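Local coordinates for protein putative glycoside hydrolase (Bacteroides thetaiotaomicron VPI-5482, PDB 3HBZ) that is of unproven function but binds calcium and may act in carbohydrate metabolism, perhaps as a glycoside hydrolase, at residues A[217-222]-A[237-242]; A[21-26]-A[34-39]; A[196-201]-A[256-261]; A[50-55]-A[74-79]. All blocks are in the same frame, centred on the assembly; numbering follows the deposited sequence.

Interaction 1. Residues A[217-222]-A[237-242]; sequences YKYKAG and DICDIY
The ring of Y219 lies against the backbone and side chain of C239. C239 SG sits over the ring face, 4.2 Å from the centroid of the Y219 ring and 20° off its normal. C239 CB makes a CH-pi contact on the same ring, with Y219 CE1 3.6 Å from C239 CB. The backbone N of C239 also lies over a face, offset toward the rim. The carbonyl O of D237 meets the ring at its edge, in plane. I238 points its CB away, but its CD1 comes back to 3.8 Å from Y219 CE2, and the two side chains cross at about a right angle. Y219 has CG anti to its own N (chi1 -175°), which carries the ring across to the 237-239 loop. C239 SG also reaches the Y217 ring, obliquely. Beyond it, I241 CD1 packs on Y217 at 4.4 Å from Y217 CG. At the other end a water links G222 O to D237 N.

The polar ends are fixed from outside the pair. Y219 OH bonds to S314 O, and D237 OD2 is held by S327, S315 and A324. Side chains of strands 281-290 and 328-338 cover Y217 and I241. A leucine in place of Y219 would probably leave C239 SG without its aromatic face and S314 O without the hydroxyl.

The two segments run roughly antiparallel, yet their CA atoms are too far apart at Y217 and Y219 for strand pairing. No direct polar bond joins them. Ring-sulfur and apolar packing holds the pair, while its buried polar ends are satisfied by those outside partners.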
loop_
_atom_site.group_PDB
_atom_site.type_symbol
_atom_site.label_atom_id
_atom_site.label_comp_id
_atom_site.label_asym_id
_atom_site.label_seq_id
_atom_site.Cartn_x
_atom_site.Cartn_y
_atom_site.Cartn_z
ATOM N N TYR A 217 4.642 18.973 -3.630
ATOM C CA TYR A 217 5.826 18.275 -3.159
ATOM C C TYR A 217 6.994 19.190 -2.905
ATOM O O TYR A 217 7.048 20.313 -3.391
ATOM C CB TYR A 217 6.248 17.148 -4.107
ATOM C CG TYR A 217 7.038 17.613 -5.290
ATOM C CD1 TYR A 217 6.398 18.227 -6.376
ATOM C CD2 TYR A 217 8.417 17.443 -5.350
ATOM C CE1 TYR A 217 7.116 18.648 -7.490
ATOM C CE2 TYR A 217 9.151 17.896 -6.444
ATOM C CZ TYR A 217 8.485 18.486 -7.521
ATOM O OH TYR A 217 9.193 18.933 -8.610
ATOM N N LYS A 218 7.918 18.660 -2.116
ATOM C CA LYS A 218 9.266 19.149 -1.978
ATOM C C LYS A 218 10.180 17.943 -2.226
ATOM O O LYS A 218 9.815 16.782 -1.909
ATOM C CB LYS A 218 9.531 19.693 -0.562
ATOM C CG LYS A 218 8.841 20.991 -0.198
ATOM C CD LYS A 218 9.192 21.421 1.221
ATOM C CE LYS A 218 8.634 22.797 1.557
ATOM N NZ LYS A 218 8.802 23.220 2.970
ATOM N N TYR A 219 11.385 18.206 -2.724
ATOM C CA TYR A 219 12.326 17.120 -2.984
ATOM C C TYR A 219 13.777 17.559 -2.861
ATOM O O TYR A 219 14.167 18.610 -3.379
ATOM C CB TYR A 219 12.095 16.503 -4.361
ATOM C CG TYR A 219 12.980 15.289 -4.643
ATOM C CD1 TYR A 219 12.739 14.093 -4.000
ATOM C CD2 TYR A 219 14.067 15.353 -5.524
ATOM C CE1 TYR A 219 13.521 12.969 -4.207
ATOM C CE2 TYR A 219 14.905 14.201 -5.747
ATOM C CZ TYR A 219 14.629 13.033 -5.062
ATOM O OH TYR A 219 15.322 11.871 -5.255
ATOM N N LYS A 220 14.564 16.709 -2.206
ATOM C CA LYS A 220 16.021 16.854 -2.129
ATOM C C LYS A 220 16.658 15.473 -2.429
ATOM O O LYS A 220 16.296 14.489 -1.829
ATOM C CB LYS A 220 16.411 17.352 -0.753
ATOM C CG LYS A 220 17.926 17.641 -0.563
ATOM C CD LYS A 220 18.186 18.396 0.735
ATOM N N ALA A 221 17.542 15.407 -3.415
ATOM C CA ALA A 221 18.272 14.183 -3.727
ATOM C C ALA A 221 19.315 13.970 -2.665
ATOM O O ALA A 221 19.865 14.932 -2.155
ATOM C CB ALA A 221 18.955 14.310 -5.083
ATOM N N GLY A 222 19.624 12.721 -2.359
ATOM C CA GLY A 222 20.768 12.407 -1.525
ATOM C C GLY A 222 22.060 12.711 -2.248
ATOM O O GLY A 222 22.090 12.772 -3.476
ATOM N N ASP A 237 19.765 11.717 -8.021
ATOM C CA ASP A 237 18.532 10.981 -7.797
ATOM C C ASP A 237 17.331 11.880 -8.139
ATOM O O ASP A 237 17.470 13.115 -8.219
ATOM C CB ASP A 237 18.473 10.515 -6.331
ATOM C CG ASP A 237 17.614 9.271 -6.103
ATOM O OD1 ASP A 237 17.003 8.711 -7.064
ATOM O OD2 ASP A 237 17.538 8.854 -4.908
ATOM N N ILE A 238 16.179 11.259 -8.393
ATOM C CA ILE A 238 14.930 11.995 -8.578
ATOM C C ILE A 238 13.809 11.121 -8.060
ATOM O O ILE A 238 13.940 9.896 -8.020
ATOM C CB ILE A 238 14.700 12.428 -10.082
ATOM C CG1 ILE A 238 13.677 13.573 -10.221
ATOM C CG2 ILE A 238 14.313 11.183 -10.979
ATOM C CD1 ILE A 238 13.970 14.871 -9.366
ATOM N N CYS A 239 12.731 11.762 -7.607
ATOM C CA CYS A 239 11.521 11.089 -7.193
ATOM C C CYS A 239 10.670 10.633 -8.371
ATOM O O CYS A 239 10.934 11.025 -9.539
ATOM C CB CYS A 239 10.703 12.033 -6.327
ATOM S SG CYS A 239 10.289 13.579 -7.162
ATOM N N ASP A 240 9.657 9.817 -8.079
ATOM C CA ASP A 240 8.599 9.478 -9.048
ATOM C C ASP A 240 7.258 9.618 -8.353
ATOM O O ASP A 240 7.116 9.353 -7.136
ATOM C CB ASP A 240 8.784 8.064 -9.603
ATOM C CG ASP A 240 8.153 7.856 -10.975
ATOM O OD1 ASP A 240 7.543 8.771 -11.581
ATOM O OD2 ASP A 240 8.271 6.729 -11.446
ATOM N N ILE A 241 6.291 10.103 -9.123
ATOM C CA ILE A 241 4.922 10.248 -8.690
ATOM C C ILE A 241 4.059 9.844 -9.879
ATOM O O ILE A 241 4.207 10.406 -10.963
ATOM C CB ILE A 241 4.593 11.734 -8.322
ATOM C CG1 ILE A 241 5.571 12.254 -7.263
ATOM C CG2 ILE A 241 3.093 11.847 -7.899
ATOM C CD1 ILE A 241 5.494 13.770 -6.905
ATOM N N TYR A 242 3.206 8.847 -9.698
ATOM C CA TYR A 242 2.437 8.346 -10.788
ATOM C C TYR A 242 1.143 7.710 -10.313
ATOM O O TYR A 242 0.947 7.516 -9.102
ATOM C CB TYR A 242 3.284 7.421 -11.635
ATOM C CG TYR A 242 3.775 6.136 -10.997
ATOM C CD1 TYR A 242 3.042 4.955 -11.118
ATOM C CD2 TYR A 242 4.977 6.086 -10.344
ATOM C CE1 TYR A 242 3.514 3.735 -10.596
ATOM C CE2 TYR A 242 5.457 4.869 -9.759
ATOM C CZ TYR A 242 4.724 3.698 -9.916
ATOM O OH TYR A 242 5.186 2.495 -9.401
HETATM O O HOH W 1 21.815 11.789 -5.941
#

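Interaction 2. Residues A[21-26]-A[34-39]; sequences VMTTSP and NIFVGP
T23 N donates to F36 O at 2.8 Å in the direct backbone hydrogen bond between 21-26 and 34-39, meeting the oxygen from above the carbonyl plane, 41° out of it. The CA of M22 also approaches this oxygen, at 3.2 Å from F36 O, as a CA-H...O contact. A second one joins P26 CA to N34 O. Between these points the backbones part, and a water fills in: it donates to T24 O and accepts from F36 N.

F36 carries most of the side-chain contact. T24 lies alongside it, pointing the same way, and its CG2 comes to 3.5 Å from F36 CD1, oblique to the ring. T23 crosses F36 at about a right angle. Its OG1 lies 3.2 Å from F36 CB. With T23 OG1 between the backbone N and the carbonyl carbon (chi1 62°), CG2 falls anti to that carbon and rests 3.3 Å from G38 N, on the backbone beyond F36. On the M22 side, the selenium of the selenomethionine touches I35 CG2 at 3.9 Å.

L204 of strand 200-205 touches both T24 and F36. P205 touches T23 and T24. The contact thus packs on strand 200-205 of the larger beta region. I35 touches V89 of strand 84-92, and V37 touches V91.

The connection from 27-28 to 32-36 is a beta hairpin at the edge of a mixed five-stranded sheet. Here the chain leading into its first strand runs beside the second with one direct hydrogen bond and a bridging water, as an irregular continuation of that hairpin.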
loop_
_atom_site.group_PDB
_atom_site.type_symbol
_atom_site.label_atom_id
_atom_site.label_comp_id
_atom_site.label_asym_id
_atom_site.label_seq_id
_atom_site.Cartn_x
_atom_site.Cartn_y
_atom_site.Cartn_z
ATOM N N VAL A 21 -20.202 -10.734 -2.778
ATOM C CA VAL A 21 -19.082 -10.547 -3.700
ATOM C C VAL A 21 -18.193 -9.467 -3.099
ATOM O O VAL A 21 -18.640 -8.337 -2.816
ATOM C CB VAL A 21 -19.510 -10.145 -5.132
ATOM C CG1 VAL A 21 -18.280 -10.145 -6.086
ATOM C CG2 VAL A 21 -20.606 -11.097 -5.664
HETATM N N MSE A 22 -16.954 -9.853 -2.827
HETATM C CA MSE A 22 -15.926 -8.912 -2.364
HETATM C C MSE A 22 -15.393 -8.217 -3.618
HETATM O O MSE A 22 -15.425 -8.784 -4.699
HETATM C CB MSE A 22 -14.858 -9.661 -1.588
HETATM C CG MSE A 22 -15.400 -10.141 -0.249
HETATM SE SE MSE A 22 -14.095 -11.003 0.839
HETATM C CE MSE A 22 -13.507 -12.392 -0.347
ATOM N N THR A 23 -14.992 -6.960 -3.498
ATOM C CA THR A 23 -14.672 -6.181 -4.695
ATOM C C THR A 23 -13.216 -6.420 -5.079
ATOM O O THR A 23 -12.825 -6.145 -6.206
ATOM C CB THR A 23 -14.926 -4.718 -4.471
ATOM O OG1 THR A 23 -14.054 -4.282 -3.419
ATOM C CG2 THR A 23 -16.450 -4.470 -4.102
ATOM N N THR A 24 -12.441 -6.950 -4.138
ATOM C CA THR A 24 -11.001 -7.249 -4.307
ATOM C C THR A 24 -10.623 -8.195 -3.188
ATOM O O THR A 24 -11.397 -8.365 -2.261
ATOM C CB THR A 24 -10.123 -5.977 -4.251
ATOM O OG1 THR A 24 -8.755 -6.292 -4.609
ATOM C CG2 THR A 24 -10.190 -5.313 -2.853
ATOM N N SER A 25 -9.460 -8.841 -3.269
ATOM C CA SER A 25 -9.053 -9.760 -2.220
ATOM C C SER A 25 -8.838 -9.078 -0.885
ATOM O O SER A 25 -8.294 -7.996 -0.800
ATOM C CB SER A 25 -7.757 -10.463 -2.593
ATOM O OG SER A 25 -8.018 -11.298 -3.681
ATOM N N PRO A 26 -9.198 -9.758 0.188
ATOM C CA PRO A 26 -8.932 -9.200 1.515
ATOM C C PRO A 26 -7.461 -8.936 1.720
ATOM O O PRO A 26 -6.659 -9.686 1.234
ATOM C CB PRO A 26 -9.412 -10.294 2.469
ATOM C CG PRO A 26 -10.399 -11.063 1.699
ATOM C CD PRO A 26 -10.039 -10.966 0.244
ATOM N N ASN A 34 -8.592 -6.287 6.144
ATOM C CA ASN A 34 -9.506 -5.327 5.516
ATOM C C ASN A 34 -10.239 -6.071 4.404
ATOM O O ASN A 34 -9.617 -6.616 3.486
ATOM C CB ASN A 34 -8.773 -4.089 4.947
ATOM C CG ASN A 34 -8.410 -3.032 6.038
ATOM O OD1 ASN A 34 -7.621 -3.295 6.916
ATOM N ND2 ASN A 34 -9.023 -1.871 5.973
ATOM N N ILE A 35 -11.554 -6.111 4.525
ATOM C CA ILE A 35 -12.453 -6.787 3.601
ATOM C C ILE A 35 -13.174 -5.682 2.812
ATOM O O ILE A 35 -13.639 -4.723 3.395
ATOM C CB ILE A 35 -13.511 -7.581 4.394
ATOM C CG1 ILE A 35 -12.812 -8.674 5.238
ATOM C CG2 ILE A 35 -14.561 -8.206 3.446
ATOM C CD1 ILE A 35 -13.695 -9.409 6.260
ATOM N N PHE A 36 -13.242 -5.802 1.494
ATOM C CA PHE A 36 -13.864 -4.772 0.654
ATOM C C PHE A 36 -15.154 -5.270 -0.021
ATOM O O PHE A 36 -15.147 -6.286 -0.734
ATOM C CB PHE A 36 -12.885 -4.290 -0.440
ATOM C CG PHE A 36 -11.617 -3.655 0.103
ATOM C CD1 PHE A 36 -10.576 -4.453 0.554
ATOM C CD2 PHE A 36 -11.475 -2.286 0.159
ATOM C CE1 PHE A 36 -9.421 -3.896 1.018
ATOM C CE2 PHE A 36 -10.290 -1.713 0.636
ATOM C CZ PHE A 36 -9.292 -2.520 1.095
ATOM N N VAL A 37 -16.246 -4.526 0.175
ATOM C CA VAL A 37 -17.525 -4.855 -0.442
ATOM C C VAL A 37 -18.068 -3.641 -1.202
ATOM O O VAL A 37 -17.623 -2.514 -0.995
ATOM C CB VAL A 37 -18.531 -5.345 0.628
ATOM C CG1 VAL A 37 -17.936 -6.501 1.374
ATOM C CG2 VAL A 37 -18.914 -4.214 1.599
ATOM N N GLY A 38 -19.015 -3.869 -2.099
ATOM C CA GLY A 38 -19.589 -2.781 -2.881
ATOM C C GLY A 38 -20.383 -1.803 -2.026
ATOM O O GLY A 38 -21.086 -2.207 -1.091
ATOM N N PRO A 39 -20.273 -0.503 -2.329
ATOM C CA PRO A 39 -21.130 0.502 -1.690
ATOM C C PRO A 39 -22.581 0.091 -1.780
ATOM O O PRO A 39 -23.028 -0.325 -2.849
ATOM C CB PRO A 39 -20.871 1.750 -2.533
ATOM C CG PRO A 39 -19.439 1.553 -2.985
ATOM C CD PRO A 39 -19.328 0.107 -3.285
HETATM O O HOH W 2 -12.036 -8.200 0.482
#

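Interaction 3. Residues A[196-201]-A[256-261]; sequences PLKATK and DGTNAF
K198 and L197 of the short, weakly bonded helix 196-199 meet an Asx turn that begins at D256. Within the turn, D256 OD1 accepts from T258 N at 2.8 Å, on the anti side and 31° out of the carboxylate plane. T258 OG1 donates to the same oxygen, which uses its syn lone pair. Two donors thus hold OD1 and limit rotation of the carboxylate.

D256 OD2 faces the helix. It forms a salt bridge with K198 NZ at 2.9 Å, using its syn lone pair. A water also donates to OD2 and to K198 O, so it ties the acid to the helix backbone. K198 starts out away from the turn, but bends at chi2 and chi3 bring its ammonium back. An alanine replacing D256 would probably leave K198 NZ without this counter-charge and T258 N and OG1 without their acceptor, freeing the turn to shift.

The backbone adds its own bond. L197 O accepts from G257 N at 2.7 Å, in the carbonyl plane, though the angle at the hydrogen is only 130°. G257, without a side chain, lets the backbones come this close. T200 O receives the CA-H of D256.

L197 also touches D319 and H320 of a neighbouring loop. Apolar contacts flank the polar ones: T258 CG2 lies 3.9 Å from L197 CB and 3.8 Å from K198 CD.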
loop_
_atom_site.group_PDB
_atom_site.type_symbol
_atom_site.label_atom_id
_atom_site.label_comp_id
_atom_site.label_asym_id
_atom_site.label_seq_id
_atom_site.Cartn_x
_atom_site.Cartn_y
_atom_site.Cartn_z
ATOM N N PRO A 196 10.885 -8.735 -4.342
ATOM C CA PRO A 196 10.362 -7.487 -3.776
ATOM C C PRO A 196 9.436 -6.711 -4.714
ATOM O O PRO A 196 8.519 -6.000 -4.269
ATOM C CB PRO A 196 11.625 -6.685 -3.438
ATOM C CG PRO A 196 12.716 -7.321 -4.208
ATOM C CD PRO A 196 12.347 -8.794 -4.257
ATOM N N LEU A 197 9.651 -6.850 -6.007
ATOM C CA LEU A 197 8.782 -6.165 -6.960
ATOM C C LEU A 197 7.358 -6.748 -6.955
ATOM O O LEU A 197 6.434 -6.071 -7.370
ATOM C CB LEU A 197 9.365 -6.256 -8.366
ATOM C CG LEU A 197 10.700 -5.554 -8.699
ATOM C CD1 LEU A 197 11.139 -5.893 -10.173
ATOM C CD2 LEU A 197 10.647 -4.009 -8.466
ATOM N N LYS A 198 7.230 -8.035 -6.580
ATOM C CA LYS A 198 5.928 -8.688 -6.402
ATOM C C LYS A 198 5.288 -8.324 -5.068
ATOM O O LYS A 198 4.100 -8.522 -4.892
ATOM C CB LYS A 198 6.045 -10.206 -6.476
ATOM C CG LYS A 198 6.658 -10.775 -7.804
ATOM C CD LYS A 198 5.801 -10.552 -8.974
ATOM C CE LYS A 198 4.721 -11.611 -9.176
ATOM N NZ LYS A 198 3.793 -11.008 -10.220
ATOM N N ALA A 199 6.078 -7.811 -4.136
ATOM C CA ALA A 199 5.583 -7.439 -2.820
ATOM C C ALA A 199 4.674 -6.212 -2.856
ATOM O O ALA A 199 3.756 -6.103 -2.034
ATOM C CB ALA A 199 6.752 -7.181 -1.866
ATOM N N THR A 200 4.938 -5.274 -3.753
ATOM C CA THR A 200 4.129 -4.051 -3.875
ATOM C C THR A 200 2.966 -4.295 -4.821
ATOM O O THR A 200 3.115 -4.224 -6.044
ATOM C CB THR A 200 4.976 -2.846 -4.352
ATOM O OG1 THR A 200 5.623 -3.183 -5.555
ATOM C CG2 THR A 200 6.053 -2.502 -3.350
ATOM N N LYS A 201 1.789 -4.553 -4.238
ATOM C CA LYS A 201 0.604 -4.825 -5.011
ATOM C C LYS A 201 -0.178 -3.542 -5.175
ATOM O O LYS A 201 -0.707 -3.010 -4.225
ATOM C CB LYS A 201 -0.250 -5.896 -4.356
ATOM C CG LYS A 201 0.452 -7.268 -4.317
ATOM C CD LYS A 201 -0.429 -8.358 -3.734
ATOM C CE LYS A 201 0.101 -9.766 -4.092
ATOM N NZ LYS A 201 -0.561 -10.896 -3.333
ATOM N N ASP A 256 1.826 -4.982 -10.090
ATOM C CA ASP A 256 2.910 -4.823 -9.125
ATOM C C ASP A 256 4.134 -4.180 -9.723
ATOM O O ASP A 256 4.076 -3.598 -10.831
ATOM C CB ASP A 256 3.235 -6.151 -8.480
ATOM C CG ASP A 256 3.611 -7.211 -9.490
ATOM O OD1 ASP A 256 4.243 -6.898 -10.515
ATOM O OD2 ASP A 256 3.304 -8.368 -9.193
ATOM N N GLY A 257 5.253 -4.231 -8.997
ATOM C CA GLY A 257 6.468 -3.633 -9.514
ATOM C C GLY A 257 7.021 -4.228 -10.799
ATOM O O GLY A 257 7.867 -3.620 -11.442
ATOM N N THR A 258 6.544 -5.389 -11.226
ATOM C CA THR A 258 7.076 -5.947 -12.448
ATOM C C THR A 258 6.324 -5.418 -13.672
ATOM O O THR A 258 6.802 -5.595 -14.768
ATOM C CB THR A 258 6.972 -7.493 -12.507
ATOM O OG1 THR A 258 5.589 -7.842 -12.612
ATOM C CG2 THR A 258 7.616 -8.168 -11.285
ATOM N N ASN A 259 5.156 -4.818 -13.506
ATOM C CA ASN A 259 4.308 -4.521 -14.665
ATOM C C ASN A 259 3.404 -3.309 -14.563
ATOM O O ASN A 259 2.441 -3.147 -15.356
ATOM C CB ASN A 259 3.479 -5.756 -15.010
ATOM C CG ASN A 259 2.552 -6.160 -13.902
ATOM O OD1 ASN A 259 2.362 -5.438 -12.927
ATOM N ND2 ASN A 259 2.011 -7.348 -14.011
ATOM N N ALA A 260 3.724 -2.447 -13.627
ATOM C CA ALA A 260 2.957 -1.224 -13.390
ATOM C C ALA A 260 2.774 -0.374 -14.653
ATOM O O ALA A 260 1.712 0.268 -14.849
ATOM C CB ALA A 260 3.648 -0.393 -12.287
ATOM N N PHE A 261 3.811 -0.327 -15.501
ATOM C CA PHE A 261 3.753 0.524 -16.697
ATOM C C PHE A 261 3.630 -0.272 -17.986
ATOM O O PHE A 261 3.567 0.309 -19.042
ATOM C CB PHE A 261 4.996 1.434 -16.793
ATOM C CG PHE A 261 5.136 2.397 -15.640
ATOM C CD1 PHE A 261 4.121 3.305 -15.368
ATOM C CD2 PHE A 261 6.263 2.382 -14.829
ATOM C CE1 PHE A 261 4.235 4.220 -14.325
ATOM C CE2 PHE A 261 6.398 3.269 -13.777
ATOM C CZ PHE A 261 5.354 4.199 -13.512
HETATM O O HOH W 3 2.311 -9.224 -6.970
#

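Interaction 4. Residues A[50-55]-A[74-79]; sequences FTLTPG and YTVTAA
F50 sets the edge of its ring against the face of Y74 in a T-shaped (edge-to-face) stack. The planes stand at 75° and the centroids of the F50 and Y74 rings are 5.0 Å apart. F50 CE2 comes to 3.5 Å from Y74 CE2, and F50 CZ lies over the rim of the same ring. Both side chains have CG anti to the carbonyl carbon, which swings the two rings into the space between the strands. I58 of strand 57-59 touches both. R66 makes a cation-pi contact with Y74.

Next along, L52 and V76 slide past each other in opposite directions. Their contact is slacker, with L52 CD2 4.2 Å from V76 CG2. This is packing between two beta layers: strand 49-52 pairs with 12-16, while 72-77 belongs to the mixed five-stranded sheet. I12 of the first layer reaches F50 and V76.

Toward G55 and A79 the contact is at the surface. A79 CA gives a CA-H...O contact to G55 O at 3.3 Å. A water accepts from A79 N and donates, at a longer distance, to P54 O. G55 has a positive phi (85°), which suits glycine, and it lies close against A79.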
loop_
_atom_site.group_PDB
_atom_site.type_symbol
_atom_site.label_atom_id
_atom_site.label_comp_id
_atom_site.label_asym_id
_atom_site.label_seq_id
_atom_site.Cartn_x
_atom_site.Cartn_y
_atom_site.Cartn_z
ATOM N N PHE A 50 -12.901 -18.084 7.918
ATOM C CA PHE A 50 -11.451 -18.031 7.870
ATOM C C PHE A 50 -10.878 -19.436 7.645
ATOM O O PHE A 50 -11.521 -20.461 7.956
ATOM C CB PHE A 50 -10.872 -17.447 9.170
ATOM C CG PHE A 50 -11.522 -16.167 9.601
ATOM C CD1 PHE A 50 -11.199 -14.965 8.977
ATOM C CD2 PHE A 50 -12.538 -16.166 10.554
ATOM C CE1 PHE A 50 -11.835 -13.769 9.340
ATOM C CE2 PHE A 50 -13.154 -14.970 10.941
ATOM C CZ PHE A 50 -12.792 -13.768 10.339
ATOM N N THR A 51 -9.669 -19.479 7.104
ATOM C CA THR A 51 -8.828 -20.627 7.290
ATOM C C THR A 51 -7.759 -20.220 8.297
ATOM O O THR A 51 -7.421 -19.026 8.411
ATOM C CB THR A 51 -8.222 -21.149 5.985
ATOM O OG1 THR A 51 -7.424 -20.115 5.393
ATOM C CG2 THR A 51 -9.336 -21.633 5.001
ATOM N N LEU A 52 -7.256 -21.213 9.041
ATOM C CA LEU A 52 -6.313 -21.001 10.125
ATOM C C LEU A 52 -5.147 -21.933 10.020
ATOM O O LEU A 52 -5.188 -22.970 9.341
ATOM C CB LEU A 52 -6.968 -21.258 11.496
ATOM C CG LEU A 52 -8.226 -20.489 11.913
ATOM C CD1 LEU A 52 -8.798 -21.118 13.234
ATOM C CD2 LEU A 52 -7.962 -18.953 12.010
ATOM N N THR A 53 -4.098 -21.565 10.726
ATOM C CA THR A 53 -2.989 -22.483 11.030
ATOM C C THR A 53 -3.531 -23.792 11.595
ATOM O O THR A 53 -4.342 -23.778 12.543
ATOM C CB THR A 53 -2.098 -21.852 12.124
ATOM O OG1 THR A 53 -1.667 -20.560 11.670
ATOM C CG2 THR A 53 -0.873 -22.801 12.503
ATOM N N PRO A 54 -3.046 -24.937 11.072
ATOM C CA PRO A 54 -3.550 -26.204 11.577
ATOM C C PRO A 54 -3.502 -26.317 13.114
ATOM O O PRO A 54 -2.508 -25.966 13.746
ATOM C CB PRO A 54 -2.677 -27.246 10.878
ATOM C CG PRO A 54 -2.363 -26.617 9.543
ATOM C CD PRO A 54 -2.125 -25.123 9.941
ATOM N N GLY A 55 -4.616 -26.757 13.687
ATOM C CA GLY A 55 -4.748 -26.924 15.117
ATOM C C GLY A 55 -5.146 -25.687 15.891
ATOM O O GLY A 55 -5.399 -25.795 17.084
ATOM N N TYR A 74 -11.046 -10.534 16.659
ATOM C CA TYR A 74 -11.026 -11.961 16.869
ATOM C C TYR A 74 -9.689 -12.365 17.463
ATOM O O TYR A 74 -8.655 -11.798 17.118
ATOM C CB TYR A 74 -11.136 -12.717 15.535
ATOM C CG TYR A 74 -12.416 -12.510 14.719
ATOM C CD1 TYR A 74 -12.656 -11.326 14.046
ATOM C CD2 TYR A 74 -13.354 -13.531 14.575
ATOM C CE1 TYR A 74 -13.801 -11.155 13.254
ATOM C CE2 TYR A 74 -14.500 -13.368 13.800
ATOM C CZ TYR A 74 -14.714 -12.183 13.131
ATOM O OH TYR A 74 -15.836 -12.011 12.374
ATOM N N THR A 75 -9.700 -13.387 18.305
ATOM C CA THR A 75 -8.466 -13.955 18.848
ATOM C C THR A 75 -8.260 -15.392 18.354
ATOM O O THR A 75 -9.129 -16.230 18.503
ATOM C CB THR A 75 -8.526 -13.908 20.410
ATOM O OG1 THR A 75 -8.569 -12.549 20.793
ATOM C CG2 THR A 75 -7.325 -14.548 21.073
ATOM N N VAL A 76 -7.083 -15.641 17.806
ATOM C CA VAL A 76 -6.651 -16.948 17.366
ATOM C C VAL A 76 -5.700 -17.476 18.441
ATOM O O VAL A 76 -4.771 -16.787 18.875
ATOM C CB VAL A 76 -5.940 -16.863 16.033
ATOM C CG1 VAL A 76 -5.467 -18.219 15.575
ATOM C CG2 VAL A 76 -6.861 -16.209 14.959
ATOM N N THR A 77 -5.987 -18.690 18.904
ATOM C CA THR A 77 -5.158 -19.394 19.850
ATOM C C THR A 77 -4.557 -20.585 19.153
ATOM O O THR A 77 -5.292 -21.348 18.503
ATOM C CB THR A 77 -5.997 -19.888 21.033
ATOM O OG1 THR A 77 -6.664 -18.765 21.621
ATOM C CG2 THR A 77 -5.099 -20.612 22.074
ATOM N N ALA A 78 -3.235 -20.730 19.287
ATOM C CA ALA A 78 -2.545 -21.901 18.762
ATOM C C ALA A 78 -2.988 -23.148 19.469
ATOM O O ALA A 78 -3.610 -23.096 20.552
ATOM C CB ALA A 78 -0.999 -21.760 18.836
ATOM N N ALA A 79 -2.663 -24.263 18.817
ATOM C CA ALA A 79 -2.960 -25.607 19.282
ATOM C C ALA A 79 -2.490 -25.784 20.673
ATOM O O ALA A 79 -3.176 -26.415 21.449
ATOM C CB ALA A 79 -2.278 -26.659 18.384
HETATM O O HOH W 4 -1.726 -23.950 16.077
#

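Interactions 2 and 4 come first along the chain and lie in its N-terminal part. Their centres are 22 Å apart, and both draw on the mixed five-stranded sheet, through strands 32-36 and 72-77. Interactions 1 and 3 belong to the later carbohydrate-metabolism family region. Interaction 1 falls within the span between the two segments of interaction 3. They touch where Y242 CD1 meets F261 CZ at 3.4 Å. Interactions 1 and 4 are farthest apart, with centres 43 Å apart on opposite sides of the chain's centre. Interaction 2 lies between: it packs on strand 200-205, which starts in interaction 3. The N-terminal sheet is thereby joined to the larger beta region.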